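Local coordinates for protein acetyl-CoA acetyltransferase (Mycobacterium smegmatis, PDB 4EGV) that is a monomeric thiolase-like protein with the thiolase fold, probably an acyltransferase, though its own reaction is not established, at residues A330-D335 and G400-V405; N324-V329 and V417-T422; E458-R463 and G499-A504. All blocks are in the same frame, centred on the assembly; numbering follows the deposited sequence.

Interaction 1 (A330-D335 and G400-V405)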
ATOM      1  N   ALA A 330      14.519 -14.516  -2.522  1.00 52.40           N
ATOM      2  CA  ALA A 330      14.058 -15.737  -1.896  1.00 53.73           C
ATOM      3  C   ALA A 330      14.529 -17.010  -2.541  1.00 54.13           C
ATOM      4  O   ALA A 330      14.414 -18.048  -1.963  1.00 55.44           O
ATOM      5  CB  ALA A 330      12.613 -15.746  -1.850  1.00 53.38           C
ATOM      6  N   GLY A 331      15.017 -16.926  -3.753  1.00 54.56           N
ATOM      7  CA  GLY A 331      15.296 -18.036  -4.608  1.00 54.79           C
ATOM      8  C   GLY A 331      14.104 -18.649  -5.243  1.00 54.57           C
ATOM      9  O   GLY A 331      14.114 -19.809  -5.522  1.00 55.04           O
ATOM     10  N   ILE A 332      13.077 -17.865  -5.482  1.00 54.10           N
ATOM     11  CA  ILE A 332      11.873 -18.406  -6.035  1.00 53.50           C
ATOM     12  C   ILE A 332      11.301 -17.634  -7.179  1.00 53.31           C
ATOM     13  O   ILE A 332      11.741 -16.598  -7.517  1.00 52.97           O
ATOM     14  CB  ILE A 332      10.834 -18.626  -4.951  1.00 53.77           C
ATOM     15  CG1 ILE A 332      10.269 -17.328  -4.438  1.00 53.33           C
ATOM     16  CG2 ILE A 332      11.421 -19.361  -3.814  1.00 53.24           C
ATOM     17  CD1 ILE A 332       9.104 -17.511  -3.633  1.00 52.28           C
ATOM     18  N   GLY A 333      10.318 -18.194  -7.815  1.00 53.34           N
ATOM     19  CA  GLY A 333       9.647 -17.504  -8.907  1.00 53.81           C
ATOM     20  C   GLY A 333       8.190 -17.286  -8.570  1.00 54.02           C
ATOM     21  O   GLY A 333       7.689 -17.881  -7.636  1.00 53.98           O
ATOM     22  N   LEU A 334       7.510 -16.448  -9.340  1.00 54.29           N
ATOM     23  CA  LEU A 334       6.119 -16.112  -9.072  1.00 55.00           C
ATOM     24  C   LEU A 334       5.191 -17.310  -8.836  1.00 55.24           C
ATOM     25  O   LEU A 334       4.246 -17.213  -8.042  1.00 55.20           O
ATOM     26  CB  LEU A 334       5.564 -15.230 -10.188  1.00 55.18           C
ATOM     27  CG  LEU A 334       4.239 -14.533  -9.899  1.00 55.63           C
ATOM     28  CD1 LEU A 334       4.406 -13.480  -8.826  1.00 54.46           C
ATOM     29  CD2 LEU A 334       3.709 -13.958 -11.202  1.00 55.27           C
ATOM     30  N   ASP A 335       5.469 -18.427  -9.513  1.00 55.34           N
ATOM     31  CA  ASP A 335       4.633 -19.627  -9.417  1.00 55.32           C
ATOM     32  C   ASP A 335       4.790 -20.378  -8.118  1.00 54.14           C
ATOM     33  O   ASP A 335       3.917 -21.138  -7.747  1.00 53.26           O
ATOM     34  CB  ASP A 335       4.884 -20.550 -10.616  1.00 56.34           C
ATOM     35  CG  ASP A 335       4.438 -19.919 -11.952  1.00 58.90           C
ATOM     36  OD1 ASP A 335       3.709 -18.888 -11.945  1.00 60.75           O
ATOM     37  OD2 ASP A 335       4.816 -20.459 -13.009  1.00 58.91           O
ATOM     38  N   GLY A 400       6.922 -24.638   4.964  1.00 46.93           N
ATOM     39  CA  GLY A 400       7.608 -24.852   3.695  1.00 46.05           C
ATOM     40  C   GLY A 400       7.167 -23.957   2.538  1.00 45.77           C
ATOM     41  O   GLY A 400       7.978 -23.641   1.670  1.00 45.21           O
ATOM     42  N   GLN A 401       5.887 -23.550   2.518  1.00 45.63           N
ATOM     43  CA  GLN A 401       5.348 -22.627   1.506  1.00 45.10           C
ATOM     44  C   GLN A 401       5.746 -21.145   1.703  1.00 43.67           C
ATOM     45  O   GLN A 401       6.256 -20.774   2.744  1.00 43.01           O
ATOM     46  CB  GLN A 401       3.853 -22.821   1.415  1.00 45.48           C
ATOM     47  CG  GLN A 401       3.481 -24.061   0.630  1.00 48.67           C
ATOM     48  CD  GLN A 401       2.031 -24.438   0.821  1.00 52.42           C
ATOM     49  OE1 GLN A 401       1.728 -25.379   1.533  1.00 53.71           O
ATOM     50  NE2 GLN A 401       1.129 -23.697   0.204  1.00 53.34           N
ATOM     51  N   PHE A 402       5.521 -20.324   0.682  1.00 42.49           N
ATOM     52  CA  PHE A 402       5.967 -18.932   0.659  1.00 41.20           C
ATOM     53  C   PHE A 402       4.831 -17.966   0.481  1.00 39.91           C
ATOM     54  O   PHE A 402       3.971 -18.223  -0.300  1.00 39.37           O
ATOM     55  CB  PHE A 402       6.962 -18.711  -0.479  1.00 41.59           C
ATOM     56  CG  PHE A 402       8.305 -19.304  -0.231  1.00 42.62           C
ATOM     57  CD1 PHE A 402       9.362 -18.515   0.189  1.00 43.55           C
ATOM     58  CD2 PHE A 402       8.516 -20.667  -0.412  1.00 43.77           C
ATOM     59  CE1 PHE A 402      10.625 -19.077   0.417  1.00 43.71           C
ATOM     60  CE2 PHE A 402       9.758 -21.239  -0.182  1.00 43.91           C
ATOM     61  CZ  PHE A 402      10.818 -20.447   0.220  1.00 44.14           C
ATOM     62  N   ALA A 403       4.864 -16.837   1.207  1.00 39.41           N
ATOM     63  CA  ALA A 403       3.828 -15.726   1.143  1.00 37.81           C
ATOM     64  C   ALA A 403       4.412 -14.338   0.830  1.00 36.23           C
ATOM     65  O   ALA A 403       5.338 -13.884   1.484  1.00 35.67           O
ATOM     66  CB  ALA A 403       3.023 -15.661   2.429  1.00 37.17           C
ATOM     67  N   LEU A 404       3.849 -13.672  -0.164  1.00 34.64           N
ATOM     68  CA  LEU A 404       4.313 -12.352  -0.558  1.00 32.88           C
ATOM     69  C   LEU A 404       3.400 -11.233  -0.012  1.00 32.19           C
ATOM     70  O   LEU A 404       2.168 -11.298  -0.124  1.00 31.09           O
ATOM     71  CB  LEU A 404       4.443 -12.288  -2.083  1.00 32.04           C
ATOM     72  CG  LEU A 404       5.109 -11.079  -2.717  1.00 31.17           C
ATOM     73  CD1 LEU A 404       5.883 -11.484  -3.913  1.00 30.16           C
ATOM     74  CD2 LEU A 404       4.096 -10.013  -3.102  1.00 27.05           C
ATOM     75  N   VAL A 405       4.008 -10.217   0.585  1.00 31.27           N
ATOM     76  CA  VAL A 405       3.279  -9.054   1.034  1.00 31.13           C
ATOM     77  C   VAL A 405       3.758  -7.859   0.228  1.00 30.88           C
ATOM     78  O   VAL A 405       4.933  -7.633   0.137  1.00 30.82           O
ATOM     79  CB  VAL A 405       3.460  -8.817   2.579  1.00 31.27           C
ATOM     80  CG1 VAL A 405       2.785  -7.566   3.056  1.00 31.03           C
ATOM     81  CG2 VAL A 405       2.923  -9.984   3.357  1.00 30.87           C
TER

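Interaction 2 (N324-V329 and V417-T422)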
ATOM      1  N   ASN A 324       9.813  -8.272  -8.233  1.00 42.97           N
ATOM      2  CA  ASN A 324      10.729  -9.185  -8.890  1.00 43.78           C
ATOM      3  C   ASN A 324      12.049  -9.380  -8.174  1.00 44.35           C
ATOM      4  O   ASN A 324      12.561 -10.490  -8.139  1.00 44.42           O
ATOM      5  CB  ASN A 324      10.965  -8.786 -10.341  1.00 44.01           C
ATOM      6  CG  ASN A 324       9.852  -9.244 -11.261  1.00 42.95           C
ATOM      7  OD1 ASN A 324       9.200 -10.259 -10.995  1.00 41.00           O
ATOM      8  ND2 ASN A 324       9.620  -8.493 -12.342  1.00 39.87           N
ATOM      9  N   GLU A 325      12.593  -8.308  -7.606  1.00 45.07           N
ATOM     10  CA  GLU A 325      13.805  -8.370  -6.795  1.00 45.64           C
ATOM     11  C   GLU A 325      13.595  -9.160  -5.487  1.00 45.60           C
ATOM     12  O   GLU A 325      14.474  -9.918  -5.055  1.00 45.69           O
ATOM     13  CB  GLU A 325      14.343  -6.961  -6.538  1.00 46.07           C
ATOM     14  CG  GLU A 325      15.443  -6.824  -5.473  1.00 48.39           C
ATOM     15  CD  GLU A 325      16.768  -7.465  -5.871  1.00 51.44           C
ATOM     16  OE1 GLU A 325      16.940  -7.821  -7.043  1.00 53.39           O
ATOM     17  OE2 GLU A 325      17.642  -7.606  -5.003  1.00 51.67           O
ATOM     18  N   ALA A 326      12.430  -9.002  -4.868  1.00 45.47           N
ATOM     19  CA  ALA A 326      12.076  -9.754  -3.685  1.00 45.24           C
ATOM     20  C   ALA A 326      11.930 -11.219  -3.973  1.00 45.41           C
ATOM     21  O   ALA A 326      12.200 -12.025  -3.122  1.00 44.92           O
ATOM     22  CB  ALA A 326      10.829  -9.242  -3.133  1.00 45.47           C
ATOM     23  N   LEU A 327      11.473 -11.552  -5.176  1.00 45.96           N
ATOM     24  CA  LEU A 327      11.399 -12.910  -5.666  1.00 46.43           C
ATOM     25  C   LEU A 327      12.786 -13.521  -5.840  1.00 47.40           C
ATOM     26  O   LEU A 327      13.027 -14.644  -5.440  1.00 46.75           O
ATOM     27  CB  LEU A 327      10.629 -12.940  -6.984  1.00 46.22           C
ATOM     28  CG  LEU A 327       9.256 -13.599  -7.165  1.00 45.07           C
ATOM     29  CD1 LEU A 327       8.555 -13.871  -5.864  1.00 44.60           C
ATOM     30  CD2 LEU A 327       8.362 -12.772  -8.052  1.00 43.87           C
ATOM     31  N   ARG A 328      13.694 -12.764  -6.438  1.00 48.60           N
ATOM     32  CA  ARG A 328      15.070 -13.205  -6.593  1.00 49.89           C
ATOM     33  C   ARG A 328      15.758 -13.549  -5.246  1.00 49.97           C
ATOM     34  O   ARG A 328      16.145 -14.692  -5.030  1.00 49.80           O
ATOM     35  CB  ARG A 328      15.880 -12.187  -7.408  1.00 50.21           C
ATOM     36  CG  ARG A 328      17.198 -12.731  -7.913  1.00 51.63           C
ATOM     37  CD  ARG A 328      18.103 -11.625  -8.428  1.00 54.20           C
ATOM     38  NE  ARG A 328      18.486 -10.676  -7.388  1.00 56.32           N
ATOM     39  CZ  ARG A 328      19.539 -10.801  -6.583  1.00 57.11           C
ATOM     40  NH1 ARG A 328      20.346 -11.828  -6.686  1.00 57.45           N
ATOM     41  NH2 ARG A 328      19.791  -9.883  -5.672  1.00 56.31           N
ATOM     42  N   VAL A 329      15.803 -12.595  -4.346  1.00 50.39           N
ATOM     43  CA  VAL A 329      16.220 -12.787  -2.977  1.00 50.98           C
ATOM     44  C   VAL A 329      15.722 -14.048  -2.269  1.00 51.73           C
ATOM     45  O   VAL A 329      16.443 -14.608  -1.510  1.00 52.37           O
ATOM     46  CB  VAL A 329      15.935 -11.505  -2.161  1.00 50.68           C
ATOM     47  CG1 VAL A 329      16.427 -11.601  -0.792  1.00 50.32           C
ATOM     48  CG2 VAL A 329      16.586 -10.373  -2.795  1.00 49.88           C
ATOM     49  N   VAL A 417       8.200  -4.884  -0.390  1.00 26.62           N
ATOM     50  CA  VAL A 417       7.767  -6.255  -0.517  1.00 26.92           C
ATOM     51  C   VAL A 417       8.506  -7.104   0.494  1.00 26.76           C
ATOM     52  O   VAL A 417       9.656  -6.908   0.736  1.00 26.08           O
ATOM     53  CB  VAL A 417       7.938  -6.809  -1.993  1.00 26.85           C
ATOM     54  CG1 VAL A 417       7.364  -8.196  -2.100  1.00 26.66           C
ATOM     55  CG2 VAL A 417       7.296  -5.892  -3.000  1.00 25.94           C
ATOM     56  N   GLY A 418       7.787  -8.010   1.122  1.00 27.54           N
ATOM     57  CA  GLY A 418       8.363  -9.052   1.922  1.00 28.50           C
ATOM     58  C   GLY A 418       7.805 -10.414   1.532  1.00 29.60           C
ATOM     59  O   GLY A 418       6.632 -10.567   1.212  1.00 29.54           O
ATOM     60  N   ILE A 419       8.670 -11.418   1.532  1.00 30.87           N
ATOM     61  CA  ILE A 419       8.272 -12.780   1.292  1.00 31.51           C
ATOM     62  C   ILE A 419       8.666 -13.549   2.519  1.00 31.83           C
ATOM     63  O   ILE A 419       9.774 -13.457   2.963  1.00 31.41           O
ATOM     64  CB  ILE A 419       8.920 -13.378   0.019  1.00 31.91           C
ATOM     65  CG1 ILE A 419       8.556 -12.520  -1.206  1.00 31.64           C
ATOM     66  CG2 ILE A 419       8.495 -14.822  -0.140  1.00 31.95           C
ATOM     67  CD1 ILE A 419       9.040 -13.011  -2.530  1.00 29.45           C
ATOM     68  N   TYR A 420       7.709 -14.297   3.051  1.00 33.15           N
ATOM     69  CA  TYR A 420       7.817 -15.043   4.306  1.00 34.26           C
ATOM     70  C   TYR A 420       7.662 -16.568   4.111  1.00 35.55           C
ATOM     71  O   TYR A 420       6.932 -17.011   3.224  1.00 35.13           O
ATOM     72  CB  TYR A 420       6.746 -14.523   5.263  1.00 33.94           C
ATOM     73  CG  TYR A 420       6.861 -13.052   5.524  1.00 32.83           C
ATOM     74  CD1 TYR A 420       7.672 -12.591   6.530  1.00 31.77           C
ATOM     75  CD2 TYR A 420       6.182 -12.125   4.768  1.00 30.95           C
ATOM     76  CE1 TYR A 420       7.817 -11.241   6.766  1.00 31.75           C
ATOM     77  CE2 TYR A 420       6.319 -10.799   5.004  1.00 29.18           C
ATOM     78  CZ  TYR A 420       7.148 -10.360   6.005  1.00 30.09           C
ATOM     79  OH  TYR A 420       7.289  -9.025   6.293  1.00 27.41           O
ATOM     80  N   SER A 421       8.368 -17.341   4.936  1.00 37.40           N
ATOM     81  CA  SER A 421       8.336 -18.817   4.957  1.00 38.97           C
ATOM     82  C   SER A 421       8.956 -19.394   6.228  1.00 40.32           C
ATOM     83  O   SER A 421       9.806 -18.785   6.857  1.00 40.08           O
ATOM     84  CB  SER A 421       9.099 -19.395   3.779  1.00 39.05           C
ATOM     85  OG  SER A 421       9.001 -20.785   3.780  1.00 37.95           O
ATOM     86  N   THR A 422       8.541 -20.595   6.590  1.00 42.25           N
ATOM     87  CA  THR A 422       9.153 -21.324   7.700  1.00 44.07           C
ATOM     88  C   THR A 422      10.488 -21.980   7.333  1.00 45.23           C
ATOM     89  O   THR A 422      11.283 -22.323   8.212  1.00 44.73           O
ATOM     90  CB  THR A 422       8.234 -22.423   8.224  1.00 44.09           C
ATOM     91  OG1 THR A 422       7.697 -23.160   7.125  1.00 44.87           O
ATOM     92  CG2 THR A 422       7.119 -21.837   9.067  1.00 43.90           C
TER

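Interaction 3 (E458-R463 and G499-A504)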
ATOM      1  N   GLU A 458      -4.289  13.728 -21.470  1.00 47.28           N
ATOM      2  CA  GLU A 458      -3.625  12.441 -21.271  1.00 46.47           C
ATOM      3  C   GLU A 458      -4.380  11.613 -20.237  1.00 45.21           C
ATOM      4  O   GLU A 458      -4.572  10.410 -20.408  1.00 45.04           O
ATOM      5  CB  GLU A 458      -2.143  12.603 -20.902  1.00 46.69           C
ATOM      6  CG  GLU A 458      -1.354  11.313 -21.089  1.00 48.09           C
ATOM      7  CD  GLU A 458       0.081  11.400 -20.625  1.00 49.05           C
ATOM      8  OE1 GLU A 458       0.529  12.505 -20.282  1.00 49.28           O
ATOM      9  OE2 GLU A 458       0.757  10.359 -20.582  1.00 48.47           O
ATOM     10  N   THR A 459      -4.812  12.293 -19.181  1.00 43.80           N
ATOM     11  CA  THR A 459      -5.642  11.707 -18.139  1.00 42.28           C
ATOM     12  C   THR A 459      -6.441  12.801 -17.405  1.00 41.23           C
ATOM     13  O   THR A 459      -6.220  13.991 -17.584  1.00 40.29           O
ATOM     14  CB  THR A 459      -4.814  10.818 -17.191  1.00 42.13           C
ATOM     15  OG1 THR A 459      -5.675  10.128 -16.283  1.00 41.09           O
ATOM     16  CG2 THR A 459      -3.799  11.633 -16.443  1.00 42.36           C
ATOM     17  N   TYR A 460      -7.392  12.366 -16.600  1.00 40.36           N
ATOM     18  CA  TYR A 460      -8.413  13.227 -16.047  1.00 39.39           C
ATOM     19  C   TYR A 460      -9.023  12.571 -14.810  1.00 38.94           C
ATOM     20  O   TYR A 460      -8.930  11.357 -14.588  1.00 38.14           O
ATOM     21  CB  TYR A 460      -9.521  13.476 -17.094  1.00 39.12           C
ATOM     22  CG  TYR A 460     -10.333  12.233 -17.430  1.00 38.91           C
ATOM     23  CD1 TYR A 460     -11.567  11.988 -16.822  1.00 38.26           C
ATOM     24  CD2 TYR A 460      -9.855  11.293 -18.347  1.00 39.03           C
ATOM     25  CE1 TYR A 460     -12.304  10.849 -17.109  1.00 38.01           C
ATOM     26  CE2 TYR A 460     -10.589  10.140 -18.650  1.00 39.56           C
ATOM     27  CZ  TYR A 460     -11.825   9.925 -18.024  1.00 38.36           C
ATOM     28  OH  TYR A 460     -12.551   8.789 -18.311  1.00 36.64           O
ATOM     29  N   THR A 461      -9.661  13.397 -14.004  1.00 38.83           N
ATOM     30  CA  THR A 461     -10.634  12.901 -13.050  1.00 38.82           C
ATOM     31  C   THR A 461     -11.728  13.957 -12.843  1.00 38.88           C
ATOM     32  O   THR A 461     -11.591  15.088 -13.308  1.00 38.15           O
ATOM     33  CB  THR A 461      -9.945  12.459 -11.730  1.00 38.94           C
ATOM     34  OG1 THR A 461     -10.905  11.866 -10.848  1.00 37.54           O
ATOM     35  CG2 THR A 461      -9.224  13.610 -11.077  1.00 37.99           C
ATOM     36  N   VAL A 462     -12.817  13.577 -12.187  1.00 38.98           N
ATOM     37  CA  VAL A 462     -13.862  14.527 -11.874  1.00 39.20           C
ATOM     38  C   VAL A 462     -14.224  14.427 -10.396  1.00 39.91           C
ATOM     39  O   VAL A 462     -14.310  13.328  -9.838  1.00 40.16           O
ATOM     40  CB  VAL A 462     -15.120  14.288 -12.726  1.00 39.28           C
ATOM     41  CG1 VAL A 462     -16.150  15.408 -12.489  1.00 38.81           C
ATOM     42  CG2 VAL A 462     -14.784  14.209 -14.187  1.00 37.76           C
ATOM     43  N   ARG A 463     -14.435  15.568  -9.752  1.00 40.31           N
ATOM     44  CA  ARG A 463     -14.921  15.561  -8.372  1.00 40.84           C
ATOM     45  C   ARG A 463     -16.425  15.721  -8.339  1.00 40.40           C
ATOM     46  O   ARG A 463     -16.939  16.766  -8.671  1.00 39.99           O
ATOM     47  CB  ARG A 463     -14.286  16.669  -7.549  1.00 41.14           C
ATOM     48  CG  ARG A 463     -12.780  16.710  -7.600  1.00 43.96           C
ATOM     49  CD  ARG A 463     -12.202  17.352  -6.369  1.00 48.66           C
ATOM     50  NE  ARG A 463     -12.672  16.618  -5.202  1.00 52.59           N
ATOM     51  CZ  ARG A 463     -11.995  16.441  -4.074  1.00 52.23           C
ATOM     52  NH1 ARG A 463     -10.771  16.955  -3.901  1.00 52.03           N
ATOM     53  NH2 ARG A 463     -12.557  15.736  -3.118  1.00 50.60           N
ATOM     54  N   GLY A 499     -18.623  10.751 -21.223  1.00 64.41           N
ATOM     55  CA  GLY A 499     -18.009  10.214 -22.419  1.00 65.24           C
ATOM     56  C   GLY A 499     -16.634   9.588 -22.277  1.00 65.69           C
ATOM     57  O   GLY A 499     -16.356   8.941 -21.318  1.00 65.96           O
ATOM     58  N   ASP A 500     -15.780   9.787 -23.258  1.00 65.96           N
ATOM     59  CA  ASP A 500     -14.426   9.269 -23.259  1.00 66.06           C
ATOM     60  C   ASP A 500     -13.501  10.349 -23.801  1.00 65.68           C
ATOM     61  O   ASP A 500     -13.503  10.634 -24.979  1.00 65.25           O
ATOM     62  CB  ASP A 500     -14.368   8.011 -24.120  1.00 66.44           C
ATOM     63  CG  ASP A 500     -13.175   7.171 -23.847  1.00 67.24           C
ATOM     64  OD1 ASP A 500     -12.150   7.711 -23.480  1.00 67.25           O
ATOM     65  OD2 ASP A 500     -13.249   5.964 -24.048  1.00 66.87           O
ATOM     66  N   PRO A 501     -12.750  10.976 -22.903  1.00 65.62           N
ATOM     67  CA  PRO A 501     -12.008  12.195 -23.234  1.00 65.81           C
ATOM     68  C   PRO A 501     -10.581  11.973 -23.718  1.00 65.80           C
ATOM     69  O   PRO A 501     -10.057  12.831 -24.427  1.00 65.85           O
ATOM     70  CB  PRO A 501     -11.994  12.961 -21.908  1.00 65.77           C
ATOM     71  CG  PRO A 501     -12.079  11.901 -20.869  1.00 65.62           C
ATOM     72  CD  PRO A 501     -12.952  10.827 -21.451  1.00 65.43           C
ATOM     73  N   ILE A 502      -9.952  10.863 -23.345  1.00 65.67           N
ATOM     74  CA  ILE A 502      -8.577  10.690 -23.692  1.00 66.33           C
ATOM     75  C   ILE A 502      -8.229  11.217 -25.056  1.00 66.61           C
ATOM     76  O   ILE A 502      -8.731  10.741 -26.049  1.00 67.13           O
ATOM     77  CB  ILE A 502      -8.304   9.242 -23.741  1.00 66.48           C
ATOM     78  CG1 ILE A 502      -8.920   8.591 -22.531  1.00 65.63           C
ATOM     79  CG2 ILE A 502      -6.845   9.029 -23.778  1.00 67.06           C
ATOM     80  CD1 ILE A 502     -10.382   8.781 -22.485  1.00 63.56           C
ATOM     81  N   GLY A 503      -7.337  12.178 -25.146  1.00 66.69           N
ATOM     82  CA  GLY A 503      -6.907  12.574 -26.470  1.00 66.64           C
ATOM     83  C   GLY A 503      -7.660  13.719 -27.093  1.00 66.09           C
ATOM     84  O   GLY A 503      -7.370  14.120 -28.198  1.00 66.24           O
ATOM     85  N   ALA A 504      -8.628  14.245 -26.377  1.00 65.36           N
ATOM     86  CA  ALA A 504      -9.433  15.328 -26.869  1.00 64.64           C
ATOM     87  C   ALA A 504      -8.698  16.624 -26.803  1.00 64.22           C
ATOM     88  O   ALA A 504      -7.934  16.835 -25.901  1.00 63.86           O
ATOM     89  CB  ALA A 504     -10.653  15.418 -26.076  1.00 64.53           C
TER

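Interaction 1 (A330-D335 and G400-V405)
Ile332 covers one face of the Phe402 ring, and Ala330 adds a more distant contact. This joins a crossover loop of the thiolase fold to a strand of its mixed sheet. The loop runs from helix 317-330 to strand 337-342. Phe402 belongs to the segment that leads into strand 402-409, which is paired in parallel with 337-342. The loop backbone stays well away from the strand, with the CA atoms of Ile332 and Phe402 8.9 Å apart. Side chains therefore make the contact, and no hydrogen bond crosses it.

The helix ends in a Schellman motif, with Gly331 at positive phi. Ile332 follows in an extended conformation, and its CB is directed at the strand. Its chi1 of 71° sets CG1 between the backbone N and the carbonyl carbon, and CG2 beside the N. Both branches then reach the ring. CG2 sits over the centre of the face in a CH-pi contact, 4.3 Å from the ring centroid and 12° off the normal. CD1 comes down nearer the root of the side chain, 4.0 Å from Phe402 CB. Ala330 lies just before Gly331. Its CB meets the ring obliquely, 4.5 Å from Phe402 CE1.

Phe402 also touches Ile419 and Ser421 of strand 414-421, while Ile332 leans on Leu327 of the helix. The ring thus lies in an apolar layer on the helix 317-330 side of the sheet. Helix 383-397 touches the next strand residue, Ala403. The shortest approach in the contact is from Ile332 CD1 to Phe402 CG, 3.9 Å.

Interaction 2 (N324-V329 and V417-T422)
In the beta-alpha-beta crossover of this thiolase fold, Ala326 and Leu327 of helix 317-330 pack on Val417 and Ile419 of strand 414-421. The short helix and strand axes come within 8.2 Å and run nearly the same way, 30° apart. Ala326 faces the sheet, and its CB lies 3.8 Å from Val417 CG1. That methyl is placed by a chi1 of -175°, which sets CG1 anti to the backbone N.

Ile419, two residues further along the strand, reaches Ala326 and Leu327. Its CD1 lies 4.2 Å from Ala326 CB and is also close to Ala326 O. Leu327 points its CB away from the strand, but its end swings back. Its CD1 meets Ile419 CD1 at 3.5 Å, with the two side chains roughly at a right angle. All four residues are buried. No hydrogen bond crosses, and the side chains that meet are apolar.

Arg328 grips Glu325 side-on within the helix. NE goes to OE1, and NH2 goes to OE2 at 3.2 Å. Glu325 OE2 also accepts a bond from Asn431 N.

The crossover runs from strand 294-303 to strand 337-342. A beta-alpha-beta crossover with its helix against a mixed sheet is characteristic of the layered alpha/beta thiolase fold.

Interaction 3 (E458-R463 and G499-A504)
The loop 499-504 makes a type II beta turn from Pro501 to Ala504 beside strand 453-463, and the CA atoms of Glu458 and Ile502 come within 5.8 Å. The turn is closed by Ala504 N bonding to Pro501 O at 2.8 Å. Gly503 takes the positive phi this turn needs. On the strand side, Glu458 and Thr459 both face Ile474 of strand 470-476 and form a classic beta bulge.

Tyr460, just past the bulge, carries most of the contact. Its CB points to the loop, and a chi1 of 67° places CG between the backbone N and the carbonyl carbon. Pro501 lies over one face of the ring. Its CG is 3.4 Å from the ring centroid and 20° off the normal, displaced toward the CD2-CE2 rim. This is a CH-pi contact. Pro501 CD lies beside it, 3.7 Å from Tyr460 CZ. The two side chains cross at about a right angle.

Ile502 adds a looser touch, its CG2 4.3 Å from Glu458 O. Glu458 has its CB directed away from the loop, and its OE1 makes salt bridges to Arg482 and Arg476. Tyr460 OH bonds to Arg203 NH2 of helix 191-206, and Asp500 OD2 pairs with Arg203 NH1.

The five-stranded sheet, with a helix between its third and fourth strands, is consistent with an OB-like additional C-terminal domain. No hydrogen bond crosses the contact. The two segments meet through apolar packing, chiefly on the ring face, while the polar ends of Tyr460 and Asp500 share one arginine as partner.

Interactions 1 and 2 belong to one piece of the thiolase fold, with centres 6 Å apart. Both use helix 317-330 or the loop after it, and their strands 402-409 and 414-421 are neighbours in the mixed sheet. Val405 N probably bonds to Gly418 O between them. Both are buried, but interaction 1 uses an aromatic face and interaction 2 aliphatic side chains. Interaction 3 lies in the additional C-terminal domain, its centre about 38 Å from that of interaction 2. It is partly buried. No hydrogen bond or salt bridge crosses any of the three. In interaction 3 Glu458 and Asp500 pair with arginines outside the segments, while in interaction 2 the Glu325-Arg328 pair stays within its helix.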